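Long-range contacts in trans-2-enoyl-CoA reductase [NADH] (Treponema denticola ATCC 35405, PDB 4GGO), which catalyses the NADH-dependent reduction of the carbon-carbon double bond of trans-2-enoyl-CoA thioesters, such as crotonyl-CoA to butyryl-CoA, in fatty acid biosynthesis: residues G119-S123 / L148-T154; M205-E211 / H255-A260. All blocks are in the same frame, centred on the assembly; numbering follows the deposited sequence.

Overall arrangement
From the N terminus, contact 1 comes first: it closes a loop of 24 residues holding helix 124-136 and strand 141-146, and so ties the turn after strand 114-118 to the chain that leaves strand 141-146. Contact 2 opens only after that loop is shut. It spans 43 residues, including strand 227-233, and joins the start of helix 208-219 to helix 248-266. The two are therefore in series, with neither enclosing nor crossing the other. Their centres lie about 14 Å apart, yet they touch: R153 NH1 forms a salt bridge of 3.0 Å to E208 OE1, and D209 packs on F122 and L148. Helix 208-219 is thus shared ground in this Rossmann-type fold.

Contact 1 (G119-S123 / L148-T154); sequences GDAFS and LASPVRT
D120 OD2 accepts hydrogen bonds from two waters, and each leads on to the backbone of T154. Water 1 lies 2.8 Å from D120 OD2 and also donates to T154 O; water 2 donates to OD2 and accepts from T154 N at 2.6 Å. One carboxylate oxygen therefore serves both an acceptor and a donor of the facing chain through solvent. The other, OD1, takes the backbone N-H of F122 from above the carboxylate plane, 74° out of it. This is an Asx turn, and it overlaps a type I beta turn from D120 to S123. D120 O is gripped twice, by S123 N and by S123 OG, the latter at 2.6 Å.

These bonds brace the turn that carries F122. The turn follows strand 114-118, whereas L148 and its neighbours follow strand 141-146; in the Rossmann fold the C-terminal ends of the parallel strands form the dinucleotide site, and D120, A121, L148 and A149 are NAD(+)-binding residues here. CG of R153 sits over one face of the F122 ring, 3.8 Å from the centroid and 21° off the normal, a CH-pi contact. R153 runs across the ring because its chain is extended from CG to NE, CG lying anti to the backbone N, and its guanidinium plane stands 67° from that of the ring. V152 O lies at the ring edge, 3.4 Å from F122 CE2, and the same oxygen receives S150 OG in its carbonyl plane, on a lone pair. L148 CD1 bridges F122 CE1 at 3.6 Å and A121 CB at 3.7 Å. Beyond the ring, R153 NH2 donates to water 3, which in turn donates to F122 O, while R153 NH1 donates to K203 O alongside its salt bridge with E208.

Contact 2 (M205-E211 / H255-A260); sequences MGGEDWE and HLEATA
The W210 indole has L256 O at its edge, in the ring plane, while three side chains of the facing helix approach it obliquely. Two of these contacts measure 3.5 Å: W210 CE3 to L256 CD2 and W210 CH2 to A260 CB. T259 CG2 is the third, near CE3. W210 reaches them with CG anti to its backbone nitrogen (chi1 180°), and its side chain crosses that of L256 at about a right angle.

The H255 imidazole has G207 CA near its plane at the edge. G207 N donates to H255 ND1 over 3.0 Å with an N-H...N angle of 173°, an almost straight bond tilted only 19° from the ring plane. ND1 thus acts as acceptor, consistent with a ring proton on NE2. E208 CG lies obliquely 3.7 Å from H255 CE1.

G207 is the N-cap residue of helix 208-219. The G207 CA to L256 CA distance is 4.5 Å, and the same glycine carbon packs directly on L256 CD2. T259 CG2 closes on G207 O at 3.3 Å. On the other branch, T259 OG1 donates to H255 O, which T259 N meets from the opposite face of the carbonyl plane. Water 4 then donates both to OG1 and to E211 OE1, an oxygen also held by R262.

Helix 248-266 and the start of helix 208-219 are thereby packed together against the parallel sheet: W210 and L256 both touch A231 of strand 227-233, W210 NE1 is hydrogen-bonded to T229 OG1, and A260 rests on V274 of strand 270-276.

Contact 1 (G119-S123 / L148-T154)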
# COMPACT_ATOMS: atom_id res chain seq x y z
N GLY A 119 8.29 13.07 7.07
CA GLY A 119 7.43 13.86 7.92
C GLY A 119 5.96 13.55 7.71
O GLY A 119 5.60 12.71 6.88
N ASP A 120 5.10 14.23 8.47
CA ASP A 120 3.66 14.02 8.39
C ASP A 120 3.09 14.59 7.10
O ASP A 120 2.96 15.80 6.94
CB ASP A 120 2.97 14.65 9.60
CG ASP A 120 1.47 14.43 9.60
OD1 ASP A 120 1.00 13.48 8.94
OD2 ASP A 120 0.76 15.21 10.26
N ALA A 121 2.72 13.70 6.18
CA ALA A 121 2.20 14.10 4.88
C ALA A 121 0.84 14.80 4.98
O ALA A 121 0.38 15.42 4.01
CB ALA A 121 2.10 12.90 3.95
N PHE A 122 0.22 14.71 6.14
CA PHE A 122 -1.06 15.37 6.39
C PHE A 122 -0.83 16.85 6.73
O PHE A 122 -1.78 17.63 6.77
CB PHE A 122 -1.80 14.69 7.54
CG PHE A 122 -2.29 13.30 7.20
CD1 PHE A 122 -2.80 13.02 5.95
CD2 PHE A 122 -2.23 12.29 8.14
CE1 PHE A 122 -3.25 11.75 5.64
CE2 PHE A 122 -2.67 11.01 7.84
CZ PHE A 122 -3.18 10.75 6.58
N SER A 123 0.42 17.21 6.96
CA SER A 123 0.77 18.57 7.38
C SER A 123 1.06 19.48 6.19
O SER A 123 1.54 19.02 5.15
CB SER A 123 1.96 18.56 8.33
OG SER A 123 3.17 18.26 7.65
N LEU A 148 -1.14 6.78 1.29
CA LEU A 148 -0.96 7.01 2.72
C LEU A 148 -1.76 6.00 3.54
O LEU A 148 -2.95 5.77 3.29
CB LEU A 148 -1.36 8.44 3.10
CG LEU A 148 -0.41 9.54 2.61
CD1 LEU A 148 -0.90 10.90 3.05
CD2 LEU A 148 1.00 9.29 3.11
N ALA A 149 -1.10 5.39 4.52
CA ALA A 149 -1.73 4.40 5.39
C ALA A 149 -1.43 4.71 6.85
O ALA A 149 -0.40 4.31 7.38
CB ALA A 149 -1.25 3.01 5.03
N SER A 150 -2.35 5.42 7.50
CA SER A 150 -2.18 5.79 8.89
C SER A 150 -3.49 5.65 9.65
O SER A 150 -4.56 5.97 9.13
CB SER A 150 -1.67 7.23 9.00
OG SER A 150 -1.52 7.62 10.36
N PRO A 151 -3.42 5.15 10.90
CA PRO A 151 -4.61 5.03 11.74
C PRO A 151 -5.06 6.39 12.28
O PRO A 151 -6.18 6.51 12.77
CB PRO A 151 -4.14 4.14 12.88
CG PRO A 151 -2.68 4.42 12.99
CD PRO A 151 -2.21 4.65 11.57
N VAL A 152 -4.18 7.38 12.19
CA VAL A 152 -4.47 8.70 12.75
C VAL A 152 -4.16 9.84 11.77
O VAL A 152 -3.28 9.72 10.92
CB VAL A 152 -3.69 8.95 14.06
CG1 VAL A 152 -4.11 7.95 15.12
CG2 VAL A 152 -2.19 8.86 13.81
N ARG A 153 -4.89 10.94 11.91
CA ARG A 153 -4.63 12.14 11.11
C ARG A 153 -4.90 13.41 11.91
O ARG A 153 -5.97 13.57 12.51
CB ARG A 153 -5.48 12.15 9.84
CG ARG A 153 -5.42 13.48 9.09
CD ARG A 153 -6.22 13.45 7.80
NE ARG A 153 -6.15 14.73 7.09
CZ ARG A 153 -7.21 15.44 6.71
NH1 ARG A 153 -8.44 15.00 6.97
NH2 ARG A 153 -7.05 16.58 6.07
N THR A 154 -3.93 14.31 11.92
CA THR A 154 -4.10 15.62 12.55
C THR A 154 -4.60 16.62 11.52
O THR A 154 -3.90 16.93 10.55
CB THR A 154 -2.79 16.13 13.17
OG1 THR A 154 -2.30 15.18 14.11
CG2 THR A 154 -3.02 17.46 13.86
O HOH W 1 -1.21 17.20 10.02
O HOH W 2 -1.44 13.61 11.37
O HOH W 3 -4.45 16.82 5.69

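Contact 2 (M205-E211 / H255-A260)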
# COMPACT_ATOMS: atom_id res chain seq x y z
N MET A 205 -9.27 8.22 6.57
CA MET A 205 -9.12 7.32 5.43
C MET A 205 -9.83 7.79 4.15
O MET A 205 -9.73 7.14 3.11
CB MET A 205 -9.59 5.91 5.80
CG MET A 205 -8.85 5.32 7.00
SD MET A 205 -9.45 3.68 7.42
CE MET A 205 -9.10 2.79 5.91
N GLY A 206 -10.53 8.91 4.23
CA GLY A 206 -11.21 9.46 3.06
C GLY A 206 -10.25 10.16 2.11
O GLY A 206 -9.05 9.89 2.12
N GLY A 207 -10.78 11.07 1.30
CA GLY A 207 -9.98 11.73 0.29
C GLY A 207 -9.69 13.21 0.54
O GLY A 207 -9.35 13.94 -0.39
N GLU A 208 -9.82 13.64 1.79
CA GLU A 208 -9.58 15.05 2.12
C GLU A 208 -8.13 15.48 1.87
O GLU A 208 -7.89 16.47 1.19
CB GLU A 208 -9.98 15.35 3.57
CG GLU A 208 -11.48 15.42 3.80
CD GLU A 208 -11.84 16.06 5.12
OE1 GLU A 208 -10.93 16.27 5.95
OE2 GLU A 208 -13.04 16.36 5.33
N ASP A 209 -7.18 14.73 2.43
CA ASP A 209 -5.77 15.08 2.29
C ASP A 209 -5.31 14.96 0.84
O ASP A 209 -4.49 15.75 0.37
CB ASP A 209 -4.90 14.20 3.18
CG ASP A 209 -3.44 14.58 3.13
OD1 ASP A 209 -3.12 15.77 3.37
OD2 ASP A 209 -2.61 13.70 2.83
N TRP A 210 -5.83 13.95 0.15
CA TRP A 210 -5.52 13.73 -1.26
C TRP A 210 -5.88 14.97 -2.07
O TRP A 210 -5.06 15.49 -2.83
CB TRP A 210 -6.30 12.52 -1.77
CG TRP A 210 -6.07 12.19 -3.22
CD1 TRP A 210 -5.00 12.53 -3.98
CD2 TRP A 210 -6.95 11.45 -4.07
NE1 TRP A 210 -5.15 12.05 -5.26
CE2 TRP A 210 -6.35 11.38 -5.34
CE3 TRP A 210 -8.20 10.85 -3.88
CZ2 TRP A 210 -6.94 10.73 -6.41
CZ3 TRP A 210 -8.79 10.19 -4.95
CH2 TRP A 210 -8.15 10.14 -6.20
N GLU A 211 -7.11 15.44 -1.90
CA GLU A 211 -7.59 16.62 -2.61
C GLU A 211 -6.80 17.86 -2.20
O GLU A 211 -6.56 18.75 -3.01
CB GLU A 211 -9.09 16.82 -2.34
CG GLU A 211 -9.75 17.86 -3.23
CD GLU A 211 -11.25 17.93 -3.03
OE1 GLU A 211 -11.71 17.61 -1.91
OE2 GLU A 211 -11.96 18.28 -3.99
N HIS A 255 -16.06 8.16 0.28
CA HIS A 255 -15.56 9.53 0.27
C HIS A 255 -14.38 9.64 -0.69
O HIS A 255 -14.22 10.64 -1.39
CB HIS A 255 -15.13 9.96 1.68
CG HIS A 255 -14.83 11.41 1.80
ND1 HIS A 255 -13.61 11.95 1.43
CD2 HIS A 255 -15.58 12.45 2.24
CE1 HIS A 255 -13.63 13.26 1.65
NE2 HIS A 255 -14.81 13.58 2.14
N LEU A 256 -13.56 8.59 -0.73
CA LEU A 256 -12.43 8.52 -1.65
C LEU A 256 -12.90 8.60 -3.09
O LEU A 256 -12.31 9.29 -3.92
CB LEU A 256 -11.65 7.22 -1.44
CG LEU A 256 -10.18 7.26 -1.06
CD1 LEU A 256 -9.46 6.03 -1.60
CD2 LEU A 256 -9.50 8.53 -1.54
N GLU A 257 -13.97 7.87 -3.39
CA GLU A 257 -14.50 7.79 -4.75
C GLU A 257 -15.14 9.11 -5.17
O GLU A 257 -14.97 9.56 -6.31
CB GLU A 257 -15.51 6.64 -4.86
CG GLU A 257 -14.89 5.27 -4.68
CD GLU A 257 -15.92 4.17 -4.51
OE1 GLU A 257 -17.13 4.49 -4.40
OE2 GLU A 257 -15.53 2.98 -4.49
N ALA A 258 -15.88 9.74 -4.26
CA ALA A 258 -16.50 11.03 -4.53
C ALA A 258 -15.43 12.11 -4.70
O ALA A 258 -15.63 13.08 -5.43
CB ALA A 258 -17.44 11.40 -3.40
N THR A 259 -14.30 11.93 -4.04
CA THR A 259 -13.19 12.87 -4.13
C THR A 259 -12.52 12.81 -5.51
O THR A 259 -12.29 13.84 -6.14
CB THR A 259 -12.14 12.63 -3.03
OG1 THR A 259 -12.73 12.89 -1.75
CG2 THR A 259 -10.94 13.54 -3.22
N ALA A 260 -12.21 11.60 -5.97
CA ALA A 260 -11.62 11.39 -7.29
C ALA A 260 -12.54 11.95 -8.35
O ALA A 260 -12.11 12.42 -9.40
CB ALA A 260 -11.37 9.92 -7.53
O HOH W 4 -12.33 15.39 -0.28